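Local atomic coordinates of beta-mannosidase (Trichoderma harzianum, PDB entry 4CVU), a protein that probably hydrolyses beta-linked mannose residues at the non-reducing ends of oligosaccharides, as a fungal beta-mannosidase of glycoside hydrolase family 2. Residues 405-410 and 706-711; 386-391 and 592-597. All blocks are in the same frame, centred on the assembly; numbering follows the deposited sequence.

Contact 1: 405-410 and 706-711; sequences NRLFDS and WQLNDI. With NA (sodium ion), chain B.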
loop_
_atom_site.group_PDB
_atom_site.type_symbol
_atom_site.label_atom_id
_atom_site.label_comp_id
_atom_site.label_asym_id
_atom_site.label_seq_id
_atom_site.Cartn_x
_atom_site.Cartn_y
_atom_site.Cartn_z
ATOM N N ASN A 405 -9.530 -7.812 24.235
ATOM C CA ASN A 405 -8.782 -8.700 25.115
ATOM C C ASN A 405 -7.249 -8.543 24.989
ATOM O O ASN A 405 -6.558 -8.422 26.022
ATOM C CB ASN A 405 -9.257 -10.164 24.961
ATOM C CG ASN A 405 -10.463 -10.472 25.869
ATOM O OD1 ASN A 405 -10.397 -10.253 27.066
ATOM N ND2 ASN A 405 -11.547 -10.960 25.295
ATOM N N ARG A 406 -6.731 -8.454 23.750
ATOM C CA ARG A 406 -5.291 -8.204 23.550
ATOM C C ARG A 406 -4.860 -6.877 24.170
ATOM O O ARG A 406 -3.776 -6.748 24.731
ATOM C CB ARG A 406 -4.936 -8.168 22.073
ATOM C CG ARG A 406 -5.101 -9.542 21.391
ATOM C CD ARG A 406 -4.399 -9.570 20.047
ATOM N NE ARG A 406 -5.054 -8.816 18.992
ATOM C CZ ARG A 406 -6.000 -9.317 18.174
ATOM N NH1 ARG A 406 -6.462 -10.529 18.321
ATOM N NH2 ARG A 406 -6.496 -8.567 17.194
ATOM N N LEU A 407 -5.700 -5.860 23.988
ATOM C CA LEU A 407 -5.420 -4.554 24.595
ATOM C C LEU A 407 -5.404 -4.658 26.125
ATOM O O LEU A 407 -4.566 -3.998 26.802
ATOM C CB LEU A 407 -6.447 -3.529 24.124
ATOM C CG LEU A 407 -6.292 -2.111 24.679
ATOM C CD1 LEU A 407 -6.815 -1.129 23.628
ATOM C CD2 LEU A 407 -7.051 -1.908 25.963
ATOM N N PHE A 408 -6.346 -5.393 26.702
ATOM C CA PHE A 408 -6.308 -5.533 28.169
ATOM C C PHE A 408 -5.117 -6.356 28.659
ATOM O O PHE A 408 -4.546 -6.021 29.690
ATOM C CB PHE A 408 -7.635 -6.016 28.747
ATOM C CG PHE A 408 -8.581 -4.893 29.023
ATOM C CD1 PHE A 408 -8.551 -4.230 30.259
ATOM C CD2 PHE A 408 -9.476 -4.463 28.052
ATOM C CE1 PHE A 408 -9.460 -3.206 30.527
ATOM C CE2 PHE A 408 -10.355 -3.425 28.306
ATOM C CZ PHE A 408 -10.329 -2.782 29.544
ATOM N N ASP A 409 -4.708 -7.372 27.899
ATOM C CA ASP A 409 -3.468 -8.074 28.235
ATOM C C ASP A 409 -2.309 -7.075 28.356
ATOM O O ASP A 409 -1.517 -7.193 29.245
ATOM C CB ASP A 409 -2.994 -9.010 27.172
ATOM C CG ASP A 409 -3.899 -10.216 26.955
ATOM O OD1 ASP A 409 -4.755 -10.591 27.760
ATOM O OD2 ASP A 409 -3.654 -10.852 25.963
ATOM N N SER A 410 -2.192 -6.150 27.394
ATOM C CA SER A 410 -1.082 -5.180 27.357
ATOM C C SER A 410 -1.163 -4.187 28.520
ATOM O O SER A 410 -0.138 -3.694 29.015
ATOM C CB SER A 410 -1.074 -4.423 26.008
ATOM O OG SER A 410 -0.739 -5.301 24.931
ATOM N N TRP A 706 -0.714 10.086 28.931
ATOM C CA TRP A 706 -1.427 10.350 27.680
ATOM C C TRP A 706 -0.559 9.813 26.542
ATOM O O TRP A 706 0.531 10.343 26.316
ATOM C CB TRP A 706 -1.710 11.871 27.497
ATOM C CG TRP A 706 -2.585 12.009 26.311
ATOM C CD1 TRP A 706 -2.189 12.088 25.030
ATOM C CD2 TRP A 706 -4.015 11.879 26.279
ATOM N NE1 TRP A 706 -3.252 12.059 24.188
ATOM C CE2 TRP A 706 -4.399 11.936 24.931
ATOM C CE3 TRP A 706 -4.997 11.764 27.257
ATOM C CZ2 TRP A 706 -5.701 11.874 24.537
ATOM C CZ3 TRP A 706 -6.316 11.684 26.868
ATOM C CH2 TRP A 706 -6.661 11.736 25.508
ATOM N N GLN A 707 -0.960 8.781 25.786
ATOM C CA GLN A 707 -2.232 8.097 25.815
ATOM C C GLN A 707 -1.902 6.621 25.638
ATOM O O GLN A 707 -0.789 6.276 25.217
ATOM C CB GLN A 707 -3.136 8.549 24.655
ATOM C CG GLN A 707 -2.528 8.347 23.278
ATOM C CD GLN A 707 -3.182 9.151 22.169
ATOM O OE1 GLN A 707 -2.989 10.355 22.075
ATOM N NE2 GLN A 707 -3.937 8.478 21.298
ATOM N N LEU A 708 -2.827 5.745 26.014
ATOM C CA LEU A 708 -2.524 4.337 25.970
ATOM C C LEU A 708 -2.341 3.945 24.534
ATOM O O LEU A 708 -1.350 3.303 24.179
ATOM C CB LEU A 708 -3.656 3.500 26.600
ATOM C CG LEU A 708 -3.617 1.969 26.310
ATOM C CD1 LEU A 708 -2.500 1.305 27.061
ATOM C CD2 LEU A 708 -4.894 1.334 26.741
ATOM N N ASN A 709 -3.323 4.318 23.704
ATOM C CA ASN A 709 -3.548 3.593 22.452
ATOM C C ASN A 709 -3.859 4.483 21.246
ATOM O O ASN A 709 -4.183 5.669 21.422
ATOM C CB ASN A 709 -4.661 2.565 22.659
ATOM C CG ASN A 709 -6.006 3.212 22.931
ATOM O OD1 ASN A 709 -6.125 4.062 23.814
ATOM N ND2 ASN A 709 -7.031 2.818 22.176
ATOM N N ASP A 710 -3.811 3.886 20.037
ATOM C CA ASP A 710 -3.994 4.593 18.757
ATOM C C ASP A 710 -5.289 4.182 18.053
ATOM O O ASP A 710 -5.669 3.012 18.083
ATOM C CB ASP A 710 -2.866 4.302 17.748
ATOM C CG ASP A 710 -1.684 5.253 17.866
ATOM O OD1 ASP A 710 -1.875 6.455 18.101
ATOM O OD2 ASP A 710 -0.526 4.778 17.693
ATOM N N ILE A 711 -5.930 5.153 17.396
ATOM C CA ILE A 711 -7.118 4.912 16.577
ATOM C C ILE A 711 -6.797 4.594 15.109
ATOM O O ILE A 711 -7.649 4.065 14.385
ATOM C CB ILE A 711 -8.042 6.151 16.647
ATOM C CG1 ILE A 711 -9.460 5.771 16.376
ATOM C CG2 ILE A 711 -7.595 7.234 15.707
ATOM C CD1 ILE A 711 -10.452 6.919 16.568
HETATM NA NA NA B . -4.601 -12.880 25.893
HETATM O O HOH W 1 -4.873 -13.344 23.117
#
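Leu-407 and Leu-708 meet through single methyl groups, CD2 against CD2 at 4.0 Å. The pair joins two parts of the (beta/alpha)8 barrel expected of a family 2 glycoside hydrolase: helix 401-413, which follows strand 380-389, and the loop leaving strand 702-705. The other branch of Leu-407 turns to the next residue of the loop, its CD1 lying 4.2 Å from ND2 of Asn-709. With CG of Leu-407 anti to the backbone N (chi1 180°), both methyls are carried off the helix to the loop. The contact is small, 116 Å² in all, and the nearest CA atoms, of Leu-407 and Asn-709, stay 8.6 Å apart, so side-chain ends, methyl and amide, do the touching.

Around this pair, Leu-708 also packs on Ala-387, Leu-389 and Leu-720, while Asn-709 ND2 is satisfied by Ile-390 O. The loop is shaped by a cis peptide before Gln-707 and by a nearly straight bond (173°) from Gln-707 NE2 to Asn-709 O at 2.8 Å, the acceptor lying in the Gln-707 amide plane. On the helix, Ser-410 OG is hydrogen-bonded to Trp-726 NE1. Farther from the loop, Asp-409 OD2 is hydrogen-bonded to Gln-919 NE2 and OD1 to Arg-439 NH2; a water and, unevenly, this carboxylate bind a sodium ion, OD2 at 2.2 Å from the metal and OD1 at 3.0 Å.

Contact 2: 386-391 and 592-597; sequences GANLIP and ANEFGF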
loop_
_atom_site.group_PDB
_atom_site.type_symbol
_atom_site.label_atom_id
_atom_site.label_comp_id
_atom_site.label_asym_id
_atom_site.label_seq_id
_atom_site.Cartn_x
_atom_site.Cartn_y
_atom_site.Cartn_z
ATOM N N GLY A 386 -1.574 3.980 35.334
ATOM C CA GLY A 386 -2.125 3.570 34.038
ATOM C C GLY A 386 -2.027 4.669 33.003
ATOM O O GLY A 386 -0.964 5.337 32.896
ATOM N N ALA A 387 -3.106 4.809 32.216
ATOM C CA ALA A 387 -3.114 5.668 31.001
ATOM C C ALA A 387 -4.527 6.051 30.560
ATOM O O ALA A 387 -5.499 5.612 31.174
ATOM C CB ALA A 387 -2.379 4.997 29.851
ATOM N N ASN A 388 -4.624 6.871 29.505
ATOM C CA ASN A 388 -5.910 7.303 28.946
ATOM C C ASN A 388 -6.293 6.416 27.754
ATOM O O ASN A 388 -5.533 6.256 26.832
ATOM C CB ASN A 388 -5.821 8.725 28.496
ATOM C CG ASN A 388 -5.733 9.699 29.690
ATOM O OD1 ASN A 388 -6.740 10.320 30.075
ATOM N ND2 ASN A 388 -4.574 9.833 30.260
ATOM N N LEU A 389 -7.452 5.831 27.822
ATOM C CA LEU A 389 -7.982 4.975 26.757
ATOM C C LEU A 389 -8.809 5.835 25.820
ATOM O O LEU A 389 -9.790 6.469 26.235
ATOM C CB LEU A 389 -8.858 3.903 27.373
ATOM C CG LEU A 389 -9.575 3.005 26.355
ATOM C CD1 LEU A 389 -8.547 2.158 25.645
ATOM C CD2 LEU A 389 -10.607 2.161 27.077
ATOM N N ILE A 390 -8.429 5.847 24.552
ATOM C CA ILE A 390 -9.194 6.507 23.505
ATOM C C ILE A 390 -9.863 5.408 22.654
ATOM O O ILE A 390 -9.526 4.226 22.789
ATOM C CB ILE A 390 -8.331 7.434 22.632
ATOM C CG1 ILE A 390 -7.293 6.635 21.856
ATOM C CG2 ILE A 390 -7.665 8.523 23.490
ATOM C CD1 ILE A 390 -7.032 7.163 20.471
ATOM N N PRO A 391 -10.838 5.771 21.830
ATOM C CA PRO A 391 -11.479 4.698 21.034
ATOM C C PRO A 391 -10.448 3.964 20.186
ATOM O O PRO A 391 -9.673 4.600 19.486
ATOM C CB PRO A 391 -12.465 5.451 20.155
ATOM C CG PRO A 391 -12.712 6.730 20.891
ATOM C CD PRO A 391 -11.448 7.090 21.577
ATOM N N ALA A 592 -1.621 12.871 38.466
ATOM C CA ALA A 592 -1.280 13.313 37.137
ATOM C C ALA A 592 -2.160 12.502 36.203
ATOM O O ALA A 592 -1.945 11.313 36.067
ATOM C CB ALA A 592 0.189 13.034 36.869
ATOM N N ASN A 593 -3.190 13.130 35.644
ATOM C CA ASN A 593 -4.183 12.419 34.842
ATOM C C ASN A 593 -3.917 12.423 33.345
ATOM O O ASN A 593 -4.574 11.674 32.595
ATOM C CB ASN A 593 -5.589 12.955 35.146
ATOM C CG ASN A 593 -5.912 14.241 34.428
ATOM O OD1 ASN A 593 -5.092 15.125 34.334
ATOM N ND2 ASN A 593 -7.154 14.368 33.958
ATOM N N GLU A 594 -2.972 13.281 32.939
ATOM C CA GLU A 594 -2.564 13.509 31.530
ATOM C C GLU A 594 -1.150 14.034 31.418
ATOM O O GLU A 594 -0.793 15.055 32.035
ATOM C CB GLU A 594 -3.424 14.586 30.853
ATOM C CG GLU A 594 -4.852 14.255 30.589
ATOM C CD GLU A 594 -5.537 15.194 29.595
ATOM O OE1 GLU A 594 -4.867 15.697 28.677
ATOM O OE2 GLU A 594 -6.801 15.366 29.658
ATOM N N PHE A 595 -0.358 13.386 30.575
ATOM C CA PHE A 595 0.971 13.912 30.208
ATOM C C PHE A 595 1.557 13.152 29.043
ATOM O O PHE A 595 1.338 11.935 28.905
ATOM C CB PHE A 595 1.939 13.903 31.396
ATOM C CG PHE A 595 2.109 12.549 32.036
ATOM C CD1 PHE A 595 1.185 12.080 32.986
ATOM C CD2 PHE A 595 3.202 11.751 31.719
ATOM C CE1 PHE A 595 1.356 10.834 33.581
ATOM C CE2 PHE A 595 3.371 10.499 32.307
ATOM C CZ PHE A 595 2.461 10.054 33.249
ATOM N N GLY A 596 2.267 13.866 28.172
ATOM C CA GLY A 596 2.912 13.198 27.014
ATOM C C GLY A 596 3.608 14.054 25.980
ATOM O O GLY A 596 3.754 15.279 26.140
ATOM N N PHE A 597 4.124 13.358 24.962
ATOM C CA PHE A 597 4.873 13.893 23.820
ATOM C C PHE A 597 4.554 12.873 22.700
ATOM O O PHE A 597 4.437 11.712 23.038
ATOM C CB PHE A 597 6.343 13.832 24.112
ATOM C CG PHE A 597 7.180 14.797 23.314
ATOM C CD1 PHE A 597 7.691 14.465 22.108
ATOM C CD2 PHE A 597 7.440 16.081 23.826
ATOM C CE1 PHE A 597 8.452 15.357 21.375
ATOM C CE2 PHE A 597 8.200 16.959 23.133
ATOM C CZ PHE A 597 8.721 16.628 21.911
#
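One hydrogen bond links the segments: Asn-388 ND2 donates to the backbone carbonyl of Asn-593, with ND2 and O 3.0 Å apart and an angle of 171° at the hydrogen. The acceptor lies almost exactly in the Asn-388 amide plane, whereas the donor is tilted 21° from the Asn-593 carbonyl plane. The amide gets there because CG stands beside the backbone N and anti to the carbonyl carbon (chi1 -71°). ND2 also bonds to Tyr-705 O, on strand 702-705, which pairs in parallel with strand 380-389. The side chain joins 386-389 to the weakly bonded strand about 592-595, consistent with the (beta/alpha)8 barrel expected in family 2; the nearest CA atoms, of Asn-388 and Glu-594, are 7.5 Å apart. A leucine in place of Asn-388 would probably leave the carbonyl of the buried Asn-593 without this donor and Arg-420 without one of its acceptors.

Charged groups form the next layer. Arg-420 NH1 bonds to Asn-388 OD1 and makes a salt bridge with Glu-594 OE2, so the amide and the carboxylate share one cation. Tyr-573 OH is hydrogen-bonded to Glu-594 OE1, and the carboxylate of Glu-489 is close to OE2.

Van der Waals contact is looser: Asn-388 OD1 lies 4.4 Å from Glu-594 CG.

How the contacts relate
The centres of the two contacts are 11 Å apart, and both lie in what is probably the catalytic (beta/alpha)8 barrel. Along the chain their segments alternate: 386-391, 405-410, 592-597, 706-711. Helix 401-413 is the next element after strand 380-389, across a loop, so one strand-helix unit supplies a segment to each contact, and the two later segments return to it. Direct joins exist as well. Trp-706 N lies 2.8 Å from Phe-595 O, and Leu-708 N lies 2.9 Å from Asn-388 O, both probable hydrogen bonds. Trp-706 CE3 packs on Asn-388 CG at 3.3 Å. The 706-711 loop therefore touches both segments of contact 2, tying early and late parts of the barrel together.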